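Putative endo-1,4-beta-xylanase (Bacteroides thetaiotaomicron VPI-5482, PDB 5MSX) is a glycoside hydrolase of family 43, probably an arabinofuranosidase that hydrolyses O-glycosidic bonds in the breakdown of complex plant pectin. Local coordinates at residues Thr216-Gln224 against Glu340-Leu348; Asp36-Phe46 against His260-Gly268. One frame throughout, in Å; residues are numbered along the deposited sequence.

Contact 1: residues Thr216-Gln224 against Glu340-Leu348; sequences TIGGDEKYQ and EPMKDPTCL
Glu221 presses its carboxylate against the backbone of Met342-Asp344 and takes three N-H groups. Met342 N reaches OE2 of Glu221 at 2.8 Å, almost straight, and Lys343 N reaches OE1 of the same residue at 2.8 Å; both come on the syn side. Asp344 N stands above the carboxylate plane, 3.2 Å from Glu221 OE2, so OE2 holds two donors. A bend at chi2 (97°) turns the carboxylate into this run of amides, and the three bonds should stabilise its negative charge. One water bridges the two segments, donating to Glu221 O and to Asp344 OD2, which is also hydrogen-bonded to Tyr251 OH. Side-chain packing adds to this: CB of Glu221 lies 3.5 Å from CB of Asp344, and the extended Lys343 chain crosses Asp220 at about a right angle, its CE 3.4 Å from Asp220 OD2. The amine stays beyond salt-bridge distance, with Lys343 NZ 4.0 Å from Asp220 OD2. Asp344 OD1 accepts from Thr346 N in an Asx turn, within the type I turn Asp344-Cys347. The hairpin loop between strands 210-217 and 224-230 of the family 43 domain is thereby fastened to the loop that follows strand 337-339.

Contact 2: residues Asp36-Phe46 against His260-Gly268; sequences DASIQEINGVF and HGCVFHPEG. With CA (calcium ion), chain S; EDO (1,2-ethanediol), chain V; EDO (1,2-ethanediol), chain G; EDO (1,2-ethanediol), chain U.
Asp36, with CG anti to its own carbonyl carbon, and His260, whose CG is turned opposite the backbone N (chi1 -171°), meet so that Asp36 CB sits over the centre of the imidazole, 3.7 Å from the ring centroid. The carboxylate is tilted 37° from the ring. In the ring plane, NE2 of His260 binds the calcium ion at 2.7 Å, alongside five waters and one further ligand atom from elsewhere in the structure; two of these waters link the ion to Asp36 O and to Ala37 O and Ser38 OG. Asp36 is the predicted proton acceptor, and its OD2 is hydrogen-bonded to Thr51.

Farther along, Cys262 SG accepts a weak hydrogen bond from Ile39 N at 3.3 Å, and Ile39 CG2 rests over one face of the Phe264 ring, 4.0 Å from its centroid. The fully extended Glu41 brings OE1 to Glu267 N at 2.8 Å, the donor standing above the carboxylate plane, while OE2 forms a salt bridge with Lys315. An alanine in place of Glu41 would probably leave Glu267 N without this acceptor and cost Lys315 a salt-bridge partner. An ethanediol, probably from the crystallisation liquor, bridges Glu41 N and the backbone of His265.

Strands 37-42 and 261-264 run nearly parallel, 15° between directions and their axes 5.2 Å apart at closest approach, yet belong to different antiparallel sheets: 37-42 pairs with 45-52, and 261-264 with 272-278. They belong to neighbouring blades of the five-bladed beta-propeller characteristic of family 43, with Asp36 and His260 at the corners where their chains turn.

Overall arrangement
The centres of contacts 1 and 2 are 27 Å apart, and their segments alternate along the chain: 36-46, 216-224, 260-268, then 340-348. Three of them fall in the family 43 catalytic region, on three different antiparallel sheets, whereas 340-348 falls in the loop between strands 337-339 and 349-351, where the sequence is assigned to an F5/8 type C domain. Contact 2 is the more deeply buried and carries the calcium-binding histidine and the predicted proton acceptor; contact 1 lies farther out. They touch where Tyr223 OH packs against His260 CB, 3.8 Å away. Glu200, the predicted proton donor, is near both, hydrogen-bonded to Thr216 and close to His260, so the hairpin fastened in contact 1 also borders the active centre.

Contact 1: residues Thr216-Gln224 against Glu340-Leu348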
ATOM      1  N   THR C 216      -4.824   6.635  29.698  1.00 14.05           N
ATOM      2  CA  THR C 216      -5.196   6.195  31.054  1.00 14.36           C
ATOM      3  C   THR C 216      -4.198   6.636  32.087  1.00 15.30           C
ATOM      4  O   THR C 216      -3.020   6.886  31.777  1.00 15.16           O
ATOM      5  CB  THR C 216      -5.372   4.653  31.211  1.00 14.42           C
ATOM      6  OG1 THR C 216      -4.093   3.960  31.185  1.00 13.50           O
ATOM      7  CG2 THR C 216      -6.313   4.128  30.176  1.00 14.63           C
ATOM      8  N   ILE C 217      -4.728   6.798  33.297  1.00 16.24           N
ATOM      9  CA  ILE C 217      -3.993   7.022  34.528  0.50 17.65           C
ATOM     10  C   ILE C 217      -4.530   6.010  35.580  1.00 18.47           C
ATOM     11  O   ILE C 217      -5.716   5.687  35.564  1.00 17.81           O
ATOM     12  CB  ILE C 217      -4.230   8.483  34.960  0.50 18.39           C
ATOM     13  CG1 ILE C 217      -3.444   9.438  34.053  0.50 19.12           C
ATOM     14  CG2 ILE C 217      -3.897   8.733  36.411  0.50 18.93           C
ATOM     15  CD1 ILE C 217      -2.009   9.024  33.798  0.50 18.94           C
ATOM     16  N   GLY C 218      -3.668   5.534  36.488  1.00 20.30           N
ATOM     17  CA  GLY C 218      -4.069   4.574  37.525  1.00 18.94           C
ATOM     18  C   GLY C 218      -4.282   3.186  36.971  1.00 19.99           C
ATOM     19  O   GLY C 218      -3.855   2.849  35.863  1.00 20.19           O
ATOM     20  N   GLY C 219      -4.957   2.376  37.767  1.00 20.01           N
ATOM     21  CA  GLY C 219      -5.276   0.992  37.427  1.00 19.44           C
ATOM     22  C   GLY C 219      -6.319   0.482  38.430  1.00 19.19           C
ATOM     23  O   GLY C 219      -6.574   1.139  39.441  1.00 18.19           O
ATOM     24  N   ASP C 220      -6.924  -0.661  38.135  1.00 19.63           N
ATOM     25  CA  ASP C 220      -7.969  -1.271  39.000  1.00 21.32           C
ATOM     26  C   ASP C 220      -9.080  -0.250  39.209  1.00 20.53           C
ATOM     27  O   ASP C 220      -9.447   0.425  38.240  1.00 18.49           O
ATOM     28  CB  ASP C 220      -7.357  -1.816  40.317  1.00 23.43           C
ATOM     29  CG  ASP C 220      -6.201  -2.786  40.062  1.00 25.53           C
ATOM     30  OD1 ASP C 220      -6.370  -3.720  39.258  1.00 28.82           O
ATOM     31  OD2 ASP C 220      -5.106  -2.589  40.618  1.00 26.96           O
ATOM     32  N   GLU C 221      -9.580  -0.084  40.445  1.00 20.27           N
ATOM     33  CA  GLU C 221     -10.661   0.860  40.720  1.00 20.34           C
ATOM     34  C   GLU C 221     -10.218   2.283  40.485  1.00 20.10           C
ATOM     35  O   GLU C 221     -11.077   3.129  40.262  1.00 18.08           O
ATOM     36  CB  GLU C 221     -11.185   0.790  42.175  1.00 20.98           C
ATOM     37  CG  GLU C 221     -11.660  -0.573  42.628  1.00 20.44           C
ATOM     38  CD  GLU C 221     -10.599  -1.348  43.398  1.00 22.55           C
ATOM     39  OE1 GLU C 221      -9.424  -1.406  42.926  1.00 24.38           O
ATOM     40  OE2 GLU C 221     -10.926  -1.924  44.475  1.00 22.19           O
ATOM     41  N   LYS C 222      -8.904   2.561  40.547  1.00 19.96           N
ATOM     42  CA  LYS C 222      -8.423   3.947  40.296  1.00 21.79           C
ATOM     43  C   LYS C 222      -8.194   4.321  38.828  1.00 19.04           C
ATOM     44  O   LYS C 222      -7.761   5.412  38.552  1.00 19.29           O
ATOM     45  CB  LYS C 222      -7.167   4.264  41.109  1.00 25.28           C
ATOM     46  CG  LYS C 222      -7.313   4.080  42.613  1.00 30.89           C
ATOM     47  CD  LYS C 222      -8.177   5.155  43.257  1.00 36.85           C
ATOM     48  CE  LYS C 222      -8.547   4.777  44.692  1.00 41.14           C
ATOM     49  NZ  LYS C 222      -9.268   5.885  45.390  1.00 44.64           N
ATOM     50  N   TYR C 223      -8.495   3.430  37.888  1.00 18.44           N
ATOM     51  CA  TYR C 223      -8.405   3.730  36.447  1.00 17.67           C
ATOM     52  C   TYR C 223      -9.197   5.013  36.114  1.00 17.30           C
ATOM     53  O   TYR C 223     -10.333   5.185  36.587  1.00 17.28           O
ATOM     54  CB  TYR C 223      -8.986   2.580  35.649  1.00 20.09           C
ATOM     55  CG  TYR C 223      -8.087   1.799  34.727  1.00 20.43           C
ATOM     56  CD1 TYR C 223      -7.079   2.433  33.977  1.00 22.60           C
ATOM     57  CD2 TYR C 223      -8.313   0.446  34.502  1.00 20.39           C
ATOM     58  CE1 TYR C 223      -6.301   1.720  33.073  1.00 22.23           C
ATOM     59  CE2 TYR C 223      -7.541  -0.275  33.571  1.00 21.11           C
ATOM     60  CZ  TYR C 223      -6.545   0.383  32.862  1.00 20.76           C
ATOM     61  OH  TYR C 223      -5.776  -0.265  31.944  1.00 21.48           O
ATOM     62  N   GLN C 224      -8.557   5.933  35.396  1.00 15.30           N
ATOM     63  CA  GLN C 224      -9.191   7.118  34.833  1.00 16.35           C
ATOM     64  C   GLN C 224      -8.670   7.340  33.405  1.00 15.25           C
ATOM     65  O   GLN C 224      -7.564   6.873  33.037  1.00 14.20           O
ATOM     66  CB  GLN C 224      -8.874   8.354  35.648  1.00 16.99           C
ATOM     67  CG  GLN C 224      -9.256   8.270  37.114  1.00 18.00           C
ATOM     68  CD  GLN C 224      -8.757   9.474  37.910  1.00 19.40           C
ATOM     69  OE1 GLN C 224      -7.582   9.700  37.999  1.00 20.87           O
ATOM     70  NE2 GLN C 224      -9.659  10.246  38.453  1.00 19.80           N
ATOM     71  N   GLU C 340     -13.586  -9.041  46.502  1.00 22.66           N
ATOM     72  CA  GLU C 340     -12.539  -8.373  47.256  1.00 26.53           C
ATOM     73  C   GLU C 340     -12.060  -7.160  46.446  1.00 25.73           C
ATOM     74  O   GLU C 340     -11.760  -7.289  45.260  1.00 23.84           O
ATOM     75  CB  GLU C 340     -11.381  -9.356  47.519  1.00 30.42           C
ATOM     76  CG  GLU C 340     -10.791  -9.281  48.913  1.00 36.96           C
ATOM     77  CD  GLU C 340     -11.819  -9.575  50.008  1.00 37.90           C
ATOM     78  OE1 GLU C 340     -12.464 -10.639  49.997  1.00 41.79           O
ATOM     79  OE2 GLU C 340     -11.986  -8.727  50.895  1.00 45.01           O
ATOM     80  N   PRO C 341     -11.999  -5.978  47.073  1.00 25.07           N
ATOM     81  CA  PRO C 341     -11.425  -4.820  46.381  1.00 26.02           C
ATOM     82  C   PRO C 341      -9.932  -4.990  46.127  1.00 26.50           C
ATOM     83  O   PRO C 341      -9.339  -5.964  46.599  1.00 24.40           O
ATOM     84  CB  PRO C 341     -11.662  -3.653  47.347  1.00 25.80           C
ATOM     85  CG  PRO C 341     -11.925  -4.273  48.675  1.00 25.52           C
ATOM     86  CD  PRO C 341     -12.420  -5.669  48.454  1.00 25.89           C
ATOM     87  N   MET C 342      -9.343  -4.044  45.396  1.00 27.51           N
ATOM     88  CA  MET C 342      -7.920  -4.084  45.070  1.00 31.37           C
ATOM     89  C   MET C 342      -7.217  -2.820  45.564  1.00 29.77           C
ATOM     90  O   MET C 342      -6.365  -2.907  46.420  1.00 30.79           O
ATOM     91  CB  MET C 342      -7.723  -4.316  43.575  1.00 36.13           C
ATOM     92  CG  MET C 342      -6.349  -4.864  43.224  1.00 44.56           C
ATOM     93  SD  MET C 342      -6.243  -6.666  43.296  1.00 50.22           S
ATOM     94  CE  MET C 342      -7.064  -7.075  41.760  1.00 47.84           C
ATOM     95  N   LYS C 343      -7.597  -1.658  45.050  1.00 29.28           N
ATOM     96  CA  LYS C 343      -7.038  -0.374  45.446  1.00 30.13           C
ATOM     97  C   LYS C 343      -8.016   0.576  46.145  1.00 29.80           C
ATOM     98  O   LYS C 343      -7.595   1.604  46.682  1.00 31.57           O
ATOM     99  CB  LYS C 343      -6.498   0.319  44.202  1.00 32.85           C
ATOM    100  CG  LYS C 343      -5.328  -0.428  43.576  1.00 35.11           C
ATOM    101  CD  LYS C 343      -4.748   0.382  42.430  1.00 41.86           C
ATOM    102  CE  LYS C 343      -3.330  -0.033  42.066  1.00 43.51           C
ATOM    103  NZ  LYS C 343      -2.868   0.729  40.870  1.00 48.63           N
ATOM    104  N   ASP C 344      -9.311   0.245  46.148  1.00 27.16           N
ATOM    105  CA  ASP C 344     -10.348   1.124  46.714  1.00 26.25           C
ATOM    106  C   ASP C 344     -11.082   0.324  47.780  1.00 25.17           C
ATOM    107  O   ASP C 344     -11.980  -0.468  47.447  1.00 25.04           O
ATOM    108  CB  ASP C 344     -11.332   1.566  45.636  1.00 26.26           C
ATOM    109  CG  ASP C 344     -12.323   2.603  46.123  1.00 27.97           C
ATOM    110  OD1 ASP C 344     -12.541   2.782  47.373  1.00 25.34           O
ATOM    111  OD2 ASP C 344     -12.884   3.255  45.208  1.00 28.28           O
ATOM    112  N   PRO C 345     -10.737   0.543  49.062  1.00 24.69           N
ATOM    113  CA  PRO C 345     -11.406  -0.268  50.090  1.00 24.57           C
ATOM    114  C   PRO C 345     -12.927  -0.076  50.191  1.00 23.19           C
ATOM    115  O   PRO C 345     -13.580  -0.890  50.849  1.00 23.00           O
ATOM    116  CB  PRO C 345     -10.674   0.102  51.403  1.00 24.73           C
ATOM    117  CG  PRO C 345      -9.622   1.105  51.053  1.00 25.56           C
ATOM    118  CD  PRO C 345      -9.842   1.571  49.645  1.00 25.24           C
ATOM    119  N   THR C 346     -13.481   0.967  49.561  1.00 23.50           N
ATOM    120  CA  THR C 346     -14.935   1.169  49.500  1.00 23.97           C
ATOM    121  C   THR C 346     -15.657   0.409  48.379  1.00 23.50           C
ATOM    122  O   THR C 346     -16.879   0.461  48.313  1.00 21.69           O
ATOM    123  CB  THR C 346     -15.332   2.672  49.387  1.00 25.65           C
ATOM    124  OG1 THR C 346     -15.075   3.167  48.062  1.00 26.15           O
ATOM    125  CG2 THR C 346     -14.579   3.505  50.403  1.00 25.68           C
ATOM    126  N   CYS C 347     -14.921  -0.251  47.482  1.00 23.85           N
ATOM    127  CA  CYS C 347     -15.541  -1.003  46.394  1.00 23.22           C
ATOM    128  C   CYS C 347     -15.919  -2.417  46.848  1.00 22.85           C
ATOM    129  O   CYS C 347     -15.149  -3.364  46.683  1.00 22.15           O
ATOM    130  CB  CYS C 347     -14.648  -1.062  45.152  1.00 24.12           C
ATOM    131  SG  CYS C 347     -15.406  -2.046  43.829  1.00 25.88           S
ATOM    132  N   LEU C 348     -17.138  -2.547  47.368  1.00 21.21           N
ATOM    133  CA  LEU C 348     -17.540  -3.711  48.133  1.00 20.61           C
ATOM    134  C   LEU C 348     -18.861  -4.230  47.566  1.00 21.56           C
ATOM    135  O   LEU C 348     -19.964  -3.751  47.909  1.00 22.13           O
ATOM    136  CB  LEU C 348     -17.670  -3.314  49.592  1.00 20.37           C
ATOM    137  CG  LEU C 348     -16.394  -2.824  50.308  1.00 21.02           C
ATOM    138  CD1 LEU C 348     -16.698  -2.110  51.636  1.00 20.55           C
ATOM    139  CD2 LEU C 348     -15.425  -3.975  50.555  1.00 20.57           C
TER
HETATM  140  O   HOH W   1     -12.092   4.099  42.885  1.00 28.78           O

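Contact 2: residues Asp36-Phe46 against His260-Gly268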
ATOM      1  N   ASP C  36     -10.442  -3.726  27.204  1.00 16.53           N
ATOM      2  CA  ASP C  36      -9.515  -3.120  26.268  1.00 17.49           C
ATOM      3  C   ASP C  36     -10.138  -3.089  24.850  1.00 17.16           C
ATOM      4  O   ASP C  36      -9.448  -3.340  23.859  1.00 17.52           O
ATOM      5  CB  ASP C  36      -8.164  -3.876  26.221  1.00 18.46           C
ATOM      6  CG  ASP C  36      -7.597  -4.253  27.614  1.00 19.74           C
ATOM      7  OD1 ASP C  36      -7.700  -3.463  28.577  1.00 19.27           O
ATOM      8  OD2 ASP C  36      -6.980  -5.338  27.691  1.00 20.68           O
ATOM      9  N   ALA C  37     -11.425  -2.777  24.772  1.00 16.58           N
ATOM     10  CA  ALA C  37     -12.210  -2.981  23.555  1.00 16.00           C
ATOM     11  C   ALA C  37     -11.923  -1.946  22.476  1.00 16.20           C
ATOM     12  O   ALA C  37     -11.681  -0.761  22.767  1.00 17.01           O
ATOM     13  CB  ALA C  37     -13.692  -2.989  23.880  1.00 15.81           C
ATOM     14  N   SER C  38     -11.934  -2.415  21.231  1.00 16.56           N
ATOM     15  CA  SER C  38     -11.805  -1.588  20.047  1.00 16.39           C
ATOM     16  C   SER C  38     -13.033  -1.855  19.253  1.00 17.37           C
ATOM     17  O   SER C  38     -13.221  -2.959  18.778  1.00 17.34           O
ATOM     18  CB  SER C  38     -10.558  -1.974  19.244  1.00 17.07           C
ATOM     19  OG  SER C  38      -9.393  -1.595  19.953  1.00 16.72           O
ATOM     20  N   ILE C  39     -13.916  -0.864  19.182  1.00 17.88           N
ATOM     21  CA  ILE C  39     -15.207  -1.020  18.565  1.00 18.57           C
ATOM     22  C   ILE C  39     -15.295  -0.076  17.366  1.00 19.70           C
ATOM     23  O   ILE C  39     -14.826   1.067  17.418  1.00 18.99           O
ATOM     24  CB  ILE C  39     -16.318  -0.751  19.575  1.00 19.48           C
ATOM     25  CG1 ILE C  39     -16.275  -1.805  20.716  1.00 18.99           C
ATOM     26  CG2 ILE C  39     -17.681  -0.731  18.884  1.00 19.79           C
ATOM     27  CD1 ILE C  39     -16.966  -1.332  21.990  1.00 19.63           C
ATOM     28  N   GLN C  40     -15.871  -0.567  16.274  1.00 19.87           N
ATOM     29  CA  GLN C  40     -15.898   0.191  15.021  1.00 20.05           C
ATOM     30  C   GLN C  40     -17.000  -0.313  14.108  1.00 19.80           C
ATOM     31  O   GLN C  40     -17.396  -1.465  14.199  1.00 19.88           O
ATOM     32  CB  GLN C  40     -14.511   0.109  14.317  1.00 20.28           C
ATOM     33  CG  GLN C  40     -14.125  -1.298  13.924  1.00 21.28           C
ATOM     34  CD  GLN C  40     -12.712  -1.455  13.415  1.00 21.59           C
ATOM     35  OE1 GLN C  40     -11.966  -2.288  13.926  1.00 22.30           O
ATOM     36  NE2 GLN C  40     -12.333  -0.680  12.385  1.00 21.05           N
ATOM     37  N   GLU C  41     -17.509   0.557  13.251  1.00 19.77           N
ATOM     38  CA  GLU C  41     -18.381   0.140  12.186  1.00 23.24           C
ATOM     39  C   GLU C  41     -17.555  -0.083  10.934  1.00 24.68           C
ATOM     40  O   GLU C  41     -16.771   0.786  10.569  1.00 23.35           O
ATOM     41  CB  GLU C  41     -19.436   1.188  11.913  1.00 25.57           C
ATOM     42  CG  GLU C  41     -20.426   0.818  10.823  1.00 26.77           C
ATOM     43  CD  GLU C  41     -21.546   1.845  10.662  1.00 29.28           C
ATOM     44  OE1 GLU C  41     -21.483   2.919  11.294  1.00 29.74           O
ATOM     45  OE2 GLU C  41     -22.511   1.567   9.909  1.00 32.88           O
ATOM     46  N   ILE C  42     -17.722  -1.247  10.300  1.00 24.20           N
ATOM     47  CA  ILE C  42     -17.059  -1.564   9.051  1.00 24.26           C
ATOM     48  C   ILE C  42     -18.105  -2.104   8.086  1.00 24.70           C
ATOM     49  O   ILE C  42     -18.715  -3.134   8.358  1.00 24.77           O
ATOM     50  CB  ILE C  42     -15.974  -2.645   9.200  1.00 24.99           C
ATOM     51  CG1 ILE C  42     -14.967  -2.284  10.286  1.00 25.86           C
ATOM     52  CG2 ILE C  42     -15.231  -2.861   7.865  1.00 26.54           C
ATOM     53  CD1 ILE C  42     -13.961  -3.395  10.550  1.00 25.07           C
ATOM     54  N   ASN C  43     -18.311  -1.407   6.972  1.00 24.67           N
ATOM     55  CA  ASN C  43     -19.270  -1.819   5.945  1.00 25.35           C
ATOM     56  C   ASN C  43     -20.673  -2.091   6.495  1.00 25.86           C
ATOM     57  O   ASN C  43     -21.258  -3.137   6.251  1.00 26.46           O
ATOM     58  CB  ASN C  43     -18.750  -3.061   5.207  1.00 24.63           C
ATOM     59  CG  ASN C  43     -17.396  -2.838   4.573  1.00 26.22           C
ATOM     60  OD1 ASN C  43     -17.032  -1.714   4.169  1.00 29.09           O
ATOM     61  ND2 ASN C  43     -16.652  -3.900   4.449  1.00 27.05           N
ATOM     62  N   GLY C  44     -21.194  -1.165   7.268  1.00 26.85           N
ATOM     63  CA  GLY C  44     -22.521  -1.303   7.835  1.00 27.21           C
ATOM     64  C   GLY C  44     -22.725  -2.285   8.993  1.00 27.31           C
ATOM     65  O   GLY C  44     -23.852  -2.488   9.398  1.00 30.00           O
ATOM     66  N   VAL C  45     -21.662  -2.855   9.552  1.00 26.97           N
ATOM     67  CA  VAL C  45     -21.763  -3.787  10.695  1.00 24.93           C
ATOM     68  C   VAL C  45     -20.806  -3.329  11.820  1.00 24.10           C
ATOM     69  O   VAL C  45     -19.693  -2.909  11.535  1.00 21.10           O
ATOM     70  CB  VAL C  45     -21.372  -5.213  10.236  1.00 25.43           C
ATOM     71  CG1 VAL C  45     -21.441  -6.199  11.386  1.00 26.61           C
ATOM     72  CG2 VAL C  45     -22.266  -5.674   9.074  1.00 27.26           C
ATOM     73  N   PHE C  46     -21.209  -3.454  13.090  1.00 22.97           N
ATOM     74  CA  PHE C  46     -20.292  -3.136  14.210  1.00 22.45           C
ATOM     75  C   PHE C  46     -19.433  -4.332  14.566  1.00 21.80           C
ATOM     76  O   PHE C  46     -19.898  -5.456  14.519  1.00 21.82           O
ATOM     77  CB  PHE C  46     -21.036  -2.632  15.435  1.00 22.81           C
ATOM     78  CG  PHE C  46     -21.940  -1.441  15.152  1.00 24.09           C
ATOM     79  CD1 PHE C  46     -21.429  -0.153  15.137  1.00 24.00           C
ATOM     80  CD2 PHE C  46     -23.298  -1.621  14.905  1.00 24.00           C
ATOM     81  CE1 PHE C  46     -22.248   0.943  14.863  1.00 25.13           C
ATOM     82  CE2 PHE C  46     -24.132  -0.538  14.654  1.00 24.63           C
ATOM     83  CZ  PHE C  46     -23.614   0.756  14.634  1.00 24.63           C
ATOM     84  N   HIS C 260      -9.296   1.303  30.118  1.00 15.15           N
ATOM     85  CA  HIS C 260      -8.929   1.043  28.745  1.00 14.68           C
ATOM     86  C   HIS C 260     -10.124   0.599  27.887  1.00 14.23           C
ATOM     87  O   HIS C 260     -10.715  -0.486  28.115  1.00 13.06           O
ATOM     88  CB  HIS C 260      -7.834  -0.006  28.746  1.00 15.36           C
ATOM     89  CG  HIS C 260      -7.191  -0.238  27.420  1.00 15.61           C
ATOM     90  ND1 HIS C 260      -5.998  -0.922  27.307  1.00 15.60           N
ATOM     91  CD2 HIS C 260      -7.579   0.064  26.154  1.00 15.66           C
ATOM     92  CE1 HIS C 260      -5.677  -1.031  26.030  1.00 15.72           C
ATOM     93  NE2 HIS C 260      -6.610  -0.420  25.313  1.00 15.88           N
ATOM     94  N   GLY C 261     -10.487   1.489  26.952  1.00 13.83           N
ATOM     95  CA  GLY C 261     -11.484   1.205  25.932  1.00 14.74           C
ATOM     96  C   GLY C 261     -11.206   1.922  24.635  1.00 15.32           C
ATOM     97  O   GLY C 261     -10.074   1.905  24.159  1.00 15.37           O
ATOM     98  N   CYS C 262     -12.230   2.531  24.040  1.00 16.01           N
ATOM     99  CA  CYS C 262     -12.041   3.225  22.763  1.00 15.94           C
ATOM    100  C   CYS C 262     -13.074   4.328  22.629  1.00 16.15           C
ATOM    101  O   CYS C 262     -13.981   4.454  23.476  1.00 15.59           O
ATOM    102  CB  CYS C 262     -12.165   2.269  21.587  1.00 16.46           C
ATOM    103  SG  CYS C 262     -13.834   1.588  21.435  1.00 20.38           S
ATOM    104  N   VAL C 263     -12.906   5.111  21.570  1.00 16.12           N
ATOM    105  CA  VAL C 263     -13.891   6.056  21.051  1.00 16.79           C
ATOM    106  C   VAL C 263     -14.263   5.667  19.623  1.00 17.65           C
ATOM    107  O   VAL C 263     -13.423   5.259  18.827  1.00 16.89           O
ATOM    108  CB  VAL C 263     -13.402   7.539  21.130  1.00 15.87           C
ATOM    109  CG1 VAL C 263     -14.336   8.508  20.387  1.00 15.59           C
ATOM    110  CG2 VAL C 263     -13.293   7.958  22.593  1.00 16.05           C
ATOM    111  N   PHE C 264     -15.549   5.776  19.310  1.00 18.67           N
ATOM    112  CA  PHE C 264     -16.026   5.532  17.968  1.00 20.08           C
ATOM    113  C   PHE C 264     -17.270   6.382  17.649  1.00 19.63           C
ATOM    114  O   PHE C 264     -17.953   6.871  18.542  1.00 18.80           O
ATOM    115  CB  PHE C 264     -16.308   4.028  17.741  1.00 20.66           C
ATOM    116  CG  PHE C 264     -17.536   3.538  18.434  1.00 22.12           C
ATOM    117  CD1 PHE C 264     -17.488   3.151  19.751  1.00 24.15           C
ATOM    118  CD2 PHE C 264     -18.761   3.510  17.761  1.00 24.66           C
ATOM    119  CE1 PHE C 264     -18.644   2.711  20.408  1.00 26.12           C
ATOM    120  CE2 PHE C 264     -19.927   3.095  18.396  1.00 24.75           C
ATOM    121  CZ  PHE C 264     -19.870   2.692  19.721  1.00 25.89           C
ATOM    122  N   HIS C 265     -17.531   6.532  16.354  1.00 21.60           N
ATOM    123  CA  HIS C 265     -18.745   7.123  15.862  1.00 24.97           C
ATOM    124  C   HIS C 265     -19.220   6.296  14.675  1.00 24.95           C
ATOM    125  O   HIS C 265     -18.416   5.935  13.842  1.00 24.89           O
ATOM    126  CB  HIS C 265     -18.530   8.605  15.490  1.00 26.95           C
ATOM    127  CG  HIS C 265     -17.659   8.841  14.300  1.00 28.15           C
ATOM    128  ND1 HIS C 265     -18.168   9.004  13.027  1.00 32.39           N
ATOM    129  CD2 HIS C 265     -16.325   9.043  14.193  1.00 30.23           C
ATOM    130  CE1 HIS C 265     -17.183   9.249  12.181  1.00 29.83           C
ATOM    131  NE2 HIS C 265     -16.055   9.280  12.862  1.00 31.17           N
ATOM    132  N   PRO C 266     -20.521   5.972  14.618  1.00 26.20           N
ATOM    133  CA  PRO C 266     -21.061   5.310  13.422  1.00 29.29           C
ATOM    134  C   PRO C 266     -20.793   6.146  12.165  1.00 30.24           C
ATOM    135  O   PRO C 266     -20.923   7.363  12.204  1.00 28.23           O
ATOM    136  CB  PRO C 266     -22.565   5.233  13.698  1.00 27.35           C
ATOM    137  CG  PRO C 266     -22.670   5.250  15.188  1.00 28.69           C
ATOM    138  CD  PRO C 266     -21.527   6.094  15.682  1.00 27.21           C
ATOM    139  N   GLU C 267     -20.404   5.486  11.084  1.00 34.50           N
ATOM    140  CA  GLU C 267     -20.069   6.164   9.829  1.00 39.21           C
ATOM    141  C   GLU C 267     -21.163   7.159   9.385  1.00 36.41           C
ATOM    142  O   GLU C 267     -22.350   6.896   9.524  1.00 32.56           O
ATOM    143  CB  GLU C 267     -19.781   5.117   8.726  1.00 42.56           C
ATOM    144  CG  GLU C 267     -19.290   5.656   7.381  1.00 46.70           C
ATOM    145  CD  GLU C 267     -17.933   6.360   7.417  1.00 53.68           C
ATOM    146  OE1 GLU C 267     -17.404   6.701   8.503  1.00 61.95           O
ATOM    147  OE2 GLU C 267     -17.384   6.599   6.322  1.00 60.14           O
ATOM    148  N   GLY C 268     -20.745   8.310   8.875  1.00 38.63           N
ATOM    149  CA  GLY C 268     -21.694   9.340   8.449  1.00 38.26           C
ATOM    150  C   GLY C 268     -22.469  10.042   9.560  1.00 39.82           C
ATOM    151  O   GLY C 268     -23.464  10.680   9.252  1.00 40.13           O
TER
HETATM  152 CA    CA S 501      -6.585   0.041  22.649  1.00 14.04          CA
HETATM  153  C1  EDO V 504     -14.391   4.466  14.143  1.00 33.81           C
HETATM  154  O1  EDO V 504     -15.157   5.567  14.669  1.00 33.89           O
HETATM  155  C2  EDO V 504     -15.192   3.674  13.132  1.00 32.98           C
HETATM  156  O2  EDO V 504     -16.559   3.531  13.539  1.00 31.42           O
HETATM  157  C1  EDO G 504     -13.242  -0.069   4.145  1.00 30.66           C
HETATM  158  O1  EDO G 504     -13.715  -0.895   5.201  1.00 29.56           O
HETATM  159  C2  EDO G 504     -14.420   0.091   3.213  1.00 32.54           C
HETATM  160  O2  EDO G 504     -14.944  -1.203   2.856  1.00 33.05           O
HETATM  161  C1  EDO U 503      -3.740  -6.102  30.703  1.00 38.88           C
HETATM  162  O1  EDO U 503      -3.921  -4.680  30.786  1.00 36.51           O
HETATM  163  C2  EDO U 503      -4.763  -6.715  29.778  1.00 35.25           C
HETATM  164  O2  EDO U 503      -5.970  -5.979  29.877  1.00 32.19           O
HETATM  165  O   HOH W   2      -7.226  -2.366  22.677  1.00 13.13           O
HETATM  166  O   HOH W   3     -13.056  -1.938  27.097  1.00 19.24           O
HETATM  167  O   HOH W   4      -8.872  -0.032  22.185  1.00 15.71           O
HETATM  168  O   HOH W   5      -7.439   2.132  23.293  1.00 15.93           O
HETATM  169  O   HOH W   6      -6.239   0.611  20.324  1.00 11.42           O
HETATM  170  O   HOH W   7      -4.627  -1.442  21.930  1.00 13.57           O